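Local coordinates for virulence protein vsdE (PDB 5LQ6), which acts as a cysteine hydrolase effector of Salmonella that suppresses host immune responses and takes part in bacterial virulence, at residues Leu58-Met61 and Ala62-Val65; Leu126-Ile129 and Asp130-Glu133. The protein carries 4 engineered substitutions. All coordinates share one frame; numbering follows the deposited sequence. Where two conformers were deposited one is given.

Interaction 1 (Leu58-Met61 and Ala62-Val65); sequences LKQM and ARYV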
loop_
_atom_site.group_PDB
_atom_site.type_symbol
_atom_site.label_atom_id
_atom_site.label_comp_id
_atom_site.label_asym_id
_atom_site.label_seq_id
_atom_site.Cartn_x
_atom_site.Cartn_y
_atom_site.Cartn_z
ATOM N N LEU A 58 0.242 5.792 -12.218
ATOM C CA LEU A 58 0.739 5.143 -11.009
ATOM C C LEU A 58 2.165 5.522 -10.656
ATOM O O LEU A 58 2.512 5.623 -9.497
ATOM C CB LEU A 58 0.639 3.602 -11.120
ATOM C CG LEU A 58 -0.723 3.004 -11.202
ATOM C CD1 LEU A 58 -0.505 1.486 -11.371
ATOM C CD2 LEU A 58 -1.527 3.286 -9.947
ATOM N N LYS A 59 3.021 5.689 -11.661
ATOM C CA LYS A 59 4.364 6.127 -11.389
ATOM C C LYS A 59 4.344 7.482 -10.710
ATOM O O LYS A 59 5.063 7.720 -9.734
ATOM C CB LYS A 59 5.179 6.235 -12.700
ATOM C CG LYS A 59 6.651 6.435 -12.491
ATOM C CD LYS A 59 7.386 6.644 -13.812
ATOM C CE LYS A 59 6.868 5.728 -14.919
ATOM N NZ LYS A 59 7.624 5.952 -16.190
ATOM N N GLN A 60 3.555 8.415 -11.248
ATOM C CA GLN A 60 3.522 9.741 -10.661
ATOM C C GLN A 60 2.960 9.721 -9.228
ATOM O O GLN A 60 3.445 10.420 -8.366
ATOM C CB GLN A 60 2.718 10.690 -11.540
ATOM C CG GLN A 60 3.120 10.801 -13.025
ATOM C CD GLN A 60 4.591 10.541 -13.376
ATOM O OE1 GLN A 60 5.537 11.122 -12.792
ATOM N NE2 GLN A 60 4.798 9.667 -14.355
ATOM N N MET A 61 1.961 8.882 -9.004
ATOM C CA MET A 61 1.368 8.745 -7.660
ATOM C C MET A 61 2.355 8.152 -6.665
ATOM O O MET A 61 2.445 8.581 -5.508
ATOM C CB MET A 61 0.090 7.901 -7.740
ATOM C CG MET A 61 -0.989 8.612 -8.514
ATOM S SD MET A 61 -2.592 7.834 -8.527
ATOM C CE MET A 61 -3.241 8.467 -6.962
ATOM N N ALA A 62 3.129 7.170 -7.099
ATOM C CA ALA A 62 4.148 6.568 -6.234
ATOM C C ALA A 62 5.264 7.529 -5.903
ATOM O O ALA A 62 5.765 7.556 -4.798
ATOM C CB ALA A 62 4.726 5.320 -6.864
ATOM N N ARG A 63 5.652 8.358 -6.890
ATOM C CA ARG A 63 6.646 9.388 -6.599
ATOM C C ARG A 63 6.128 10.416 -5.611
ATOM O O ARG A 63 6.886 10.871 -4.775
ATOM C CB ARG A 63 7.084 10.086 -7.885
ATOM C CG ARG A 63 7.945 9.232 -8.792
ATOM C CD ARG A 63 8.117 9.875 -10.144
ATOM N NE ARG A 63 9.168 9.210 -10.924
ATOM C CZ ARG A 63 9.388 9.432 -12.226
ATOM N NH1 ARG A 63 8.603 10.277 -12.934
ATOM N NH2 ARG A 63 10.389 8.809 -12.821
ATOM N N TYR A 64 4.859 10.784 -5.732
ATOM C CA TYR A 64 4.234 11.807 -4.884
ATOM C C TYR A 64 4.315 11.450 -3.403
ATOM O O TYR A 64 4.653 12.284 -2.559
ATOM C CB TYR A 64 2.809 12.073 -5.282
ATOM C CG TYR A 64 2.165 13.123 -4.423
ATOM C CD1 TYR A 64 2.350 14.485 -4.688
ATOM C CD2 TYR A 64 1.384 12.788 -3.325
ATOM C CE1 TYR A 64 1.789 15.438 -3.886
ATOM C CE2 TYR A 64 0.823 13.762 -2.509
ATOM C CZ TYR A 64 1.010 15.091 -2.811
ATOM O OH TYR A 64 0.419 16.067 -1.998
ATOM N N VAL A 65 3.994 10.198 -3.062
ATOM C CA VAL A 65 3.923 9.877 -1.654
ATOM C C VAL A 65 5.213 9.906 -0.908
ATOM O O VAL A 65 5.225 10.070 0.322
ATOM C CB VAL A 65 3.206 8.516 -1.365
ATOM C CG1 VAL A 65 1.767 8.549 -1.827
ATOM C CG2 VAL A 65 3.924 7.350 -1.993
#

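Interaction 2 (Leu126-Ile129 and Asp130-Glu133); sequences LNSI and DEVE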
loop_
_atom_site.group_PDB
_atom_site.type_symbol
_atom_site.label_atom_id
_atom_site.label_comp_id
_atom_site.label_asym_id
_atom_site.label_seq_id
_atom_site.Cartn_x
_atom_site.Cartn_y
_atom_site.Cartn_z
ATOM N N LEU A 126 -1.114 -15.911 2.077
ATOM C CA LEU A 126 -0.771 -16.445 0.782
ATOM C C LEU A 126 0.721 -16.805 0.772
ATOM O O LEU A 126 1.551 -16.182 1.464
ATOM C CB LEU A 126 -1.045 -15.412 -0.306
ATOM C CG LEU A 126 -2.525 -15.065 -0.413
ATOM C CD1 LEU A 126 -2.776 -13.807 -1.227
ATOM C CD2 LEU A 126 -3.354 -16.180 -1.036
ATOM N N ASN A 127 1.129 -17.819 -0.003
ATOM C CA ASN A 127 2.445 -18.343 0.147
ATOM C C ASN A 127 3.479 -17.862 -0.848
ATOM O O ASN A 127 4.651 -18.253 -0.777
ATOM C CB ASN A 127 2.390 -19.866 0.001
ATOM C CG ASN A 127 1.653 -20.524 1.119
ATOM O OD1 ASN A 127 1.813 -20.130 2.265
ATOM N ND2 ASN A 127 0.870 -21.547 0.809
ATOM N N SER A 128 3.108 -16.995 -1.802
ATOM C CA SER A 128 4.033 -16.526 -2.797
ATOM C C SER A 128 3.480 -15.271 -3.444
ATOM O O SER A 128 2.274 -15.020 -3.452
ATOM C CB SER A 128 4.314 -17.609 -3.884
ATOM O OG SER A 128 3.165 -17.790 -4.639
ATOM N N ILE A 129 4.376 -14.472 -4.004
ATOM C CA ILE A 129 3.953 -13.290 -4.763
ATOM C C ILE A 129 3.172 -13.686 -5.999
ATOM O O ILE A 129 2.262 -13.015 -6.417
ATOM C CB ILE A 129 5.188 -12.373 -4.977
ATOM C CG1 ILE A 129 4.746 -10.944 -5.370
ATOM C CG2 ILE A 129 6.079 -12.959 -5.999
ATOM C CD1 ILE A 129 4.099 -10.211 -4.255
ATOM N N ASP A 130 3.454 -14.866 -6.568
ATOM C CA ASP A 130 2.674 -15.379 -7.663
ATOM C C ASP A 130 1.236 -15.618 -7.283
ATOM O O ASP A 130 0.286 -15.352 -8.025
ATOM C CB ASP A 130 3.305 -16.704 -8.176
ATOM C CG ASP A 130 4.792 -16.572 -8.400
ATOM O OD1 ASP A 130 5.597 -16.589 -7.372
ATOM O OD2 ASP A 130 5.114 -16.366 -9.579
ATOM N N GLU A 131 1.047 -16.162 -6.092
ATOM C CA GLU A 131 -0.299 -16.389 -5.580
ATOM C C GLU A 131 -1.015 -15.092 -5.243
ATOM O O GLU A 131 -2.238 -14.987 -5.414
ATOM C CB GLU A 131 -0.192 -17.322 -4.421
ATOM C CG GLU A 131 0.113 -18.729 -4.938
ATOM C CD GLU A 131 0.457 -19.705 -3.849
ATOM O OE1 GLU A 131 1.629 -19.685 -3.451
ATOM O OE2 GLU A 131 -0.441 -20.519 -3.443
ATOM N N VAL A 132 -0.274 -14.114 -4.731
ATOM C CA VAL A 132 -0.818 -12.767 -4.566
ATOM C C VAL A 132 -1.349 -12.237 -5.894
ATOM O O VAL A 132 -2.489 -11.727 -5.952
ATOM C CB VAL A 132 0.229 -11.828 -3.997
ATOM C CG1 VAL A 132 -0.268 -10.377 -4.046
ATOM C CG2 VAL A 132 0.603 -12.190 -2.556
ATOM N N GLU A 133 -0.555 -12.347 -6.952
ATOM C CA GLU A 133 -1.017 -11.861 -8.265
ATOM C C GLU A 133 -2.304 -12.558 -8.701
ATOM O O GLU A 133 -3.237 -11.932 -9.147
ATOM C CB GLU A 133 0.093 -12.051 -9.313
ATOM C CG GLU A 133 -0.281 -11.605 -10.700
ATOM C CD GLU A 133 0.716 -12.038 -11.762
ATOM O OE1 GLU A 133 1.098 -13.226 -11.784
ATOM O OE2 GLU A 133 1.141 -11.179 -12.556
HETATM O O HOH W 1 -1.177 -19.273 -1.079
#

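Interaction 1 (Leu58-Met61 and Ala62-Val65)
K59 sets CG anti to the backbone N (chi1 -169°), while R63, one turn further along helix 55-65, sets CG beside its own N (chi1 -71°) and then runs extended out to NE. The two long side chains therefore leave the helix pointing the same way and lie alongside each other. K59 CD comes over one face of the R63 guanidinium, above its centre and 3.8 Å from R63 CZ, so the lysine's methylene chain, not its amine, does the touching. Q60 bends early in its chain and brings its amide round to the edge of the same guanidinium. There R63 NH1 donates to Q60 OE1 at 3.2 Å, lying in the amide carbonyl plane on a lone pair, although the two flat groups are turned 67° apart and the bond is far from straight. Q60 is deposited in two conformers, so this grip may hold part of the time. Its NE2 reaches back weakly to D56.

Beneath this polar surface the backbone makes ordinary helical i to i+4 bonds, among them A62 N to L58 O at 2.9 Å and R63 N to K59 O at 3.0 Å. The one from V65 N to M61 O has stretched to 3.3 Å and is weak. The other faces of the helix turn to the protein: L58 packs on strands 163-172 and 180-184, M61 packs on helix 76-89, and Y64 OH bonds to E42.

K59 NZ and R63 NH2 stand 5.2 Å apart, their charged ends kept from contact. The arginine is thus held by an aliphatic chain on a face and a neutral amide at an edge, with no salt bridge between the two segments.

Interaction 2 (Leu126-Ile129 and Asp130-Glu133)
S128 OG lies against E131 CG and the carboxylate across the first turn of helix 129-143: the serine hydroxyl sits at the start of the helix, and the glutamate chain, extended beyond CG, runs back toward S128 and brings OE1 to the hydroxyl. S128 OG takes the place between its own N and carbonyl carbon (chi1 69°), where it accepts from E131 N at 3.0 Å and donates to E131 OE1 at 2.7 Å, using the carboxylate's anti lone pair. This is an N-cap, but not the full capping box, since S128 N to E131 OE1, at 3.5 Å, has too poor an angle to count as the return bond. The other carboxylate oxygen faces a water that accepts from N127 N at 2.9 Å and donates weakly to E131 OE2, tying the preceding loop to the same glutamate.

The apolar side chains are turned differently. L126 and V132 cross at about a right angle, with L126 CD1 4.0 Å from V132 CG2. I129 starts out pointing away overall, but its CD1 still comes to 4.2 Å from V132 CB, and it buries itself against F183, L196 and F209. V132 also lies on F183 and F209, and shares V211 with L126, so the helix start packs against the sheet and helix 196-200. D130, whose CB lies beside S128 OG, turns its carboxylate to a salt bridge with K200.

Regular helical bonding starts at once, with V132 N reaching S128 O at 3.0 Å and E133 N reaching I129 O. Because the hydroxyl both accepts and donates, its rotation is fixed by two bonds, and the negative charge of E131 lies close to the amino end of the helix, where the helix dipole would probably favour it.

Both interactions are local, each within one continuous run of chain, and they lie well apart: their centres are 24 Å from each other and their nearest atoms about 13 Å. Interaction 1 belongs to the body of helix 55-65, interaction 2 to the beginning of helix 129-143. The four-stranded sheet relates them, since both L58 and A62 of the first and I129, V132 and E133 of the second pack on strand 180-184. The side chain of A62 comes close to C76, H165 and D185 but makes no contact with them; their geometry is consistent with the catalytic triad of a cysteine hydrolase. A bound sodium ion is about 13 Å from the A62 side chain and about 11 Å from that of I129.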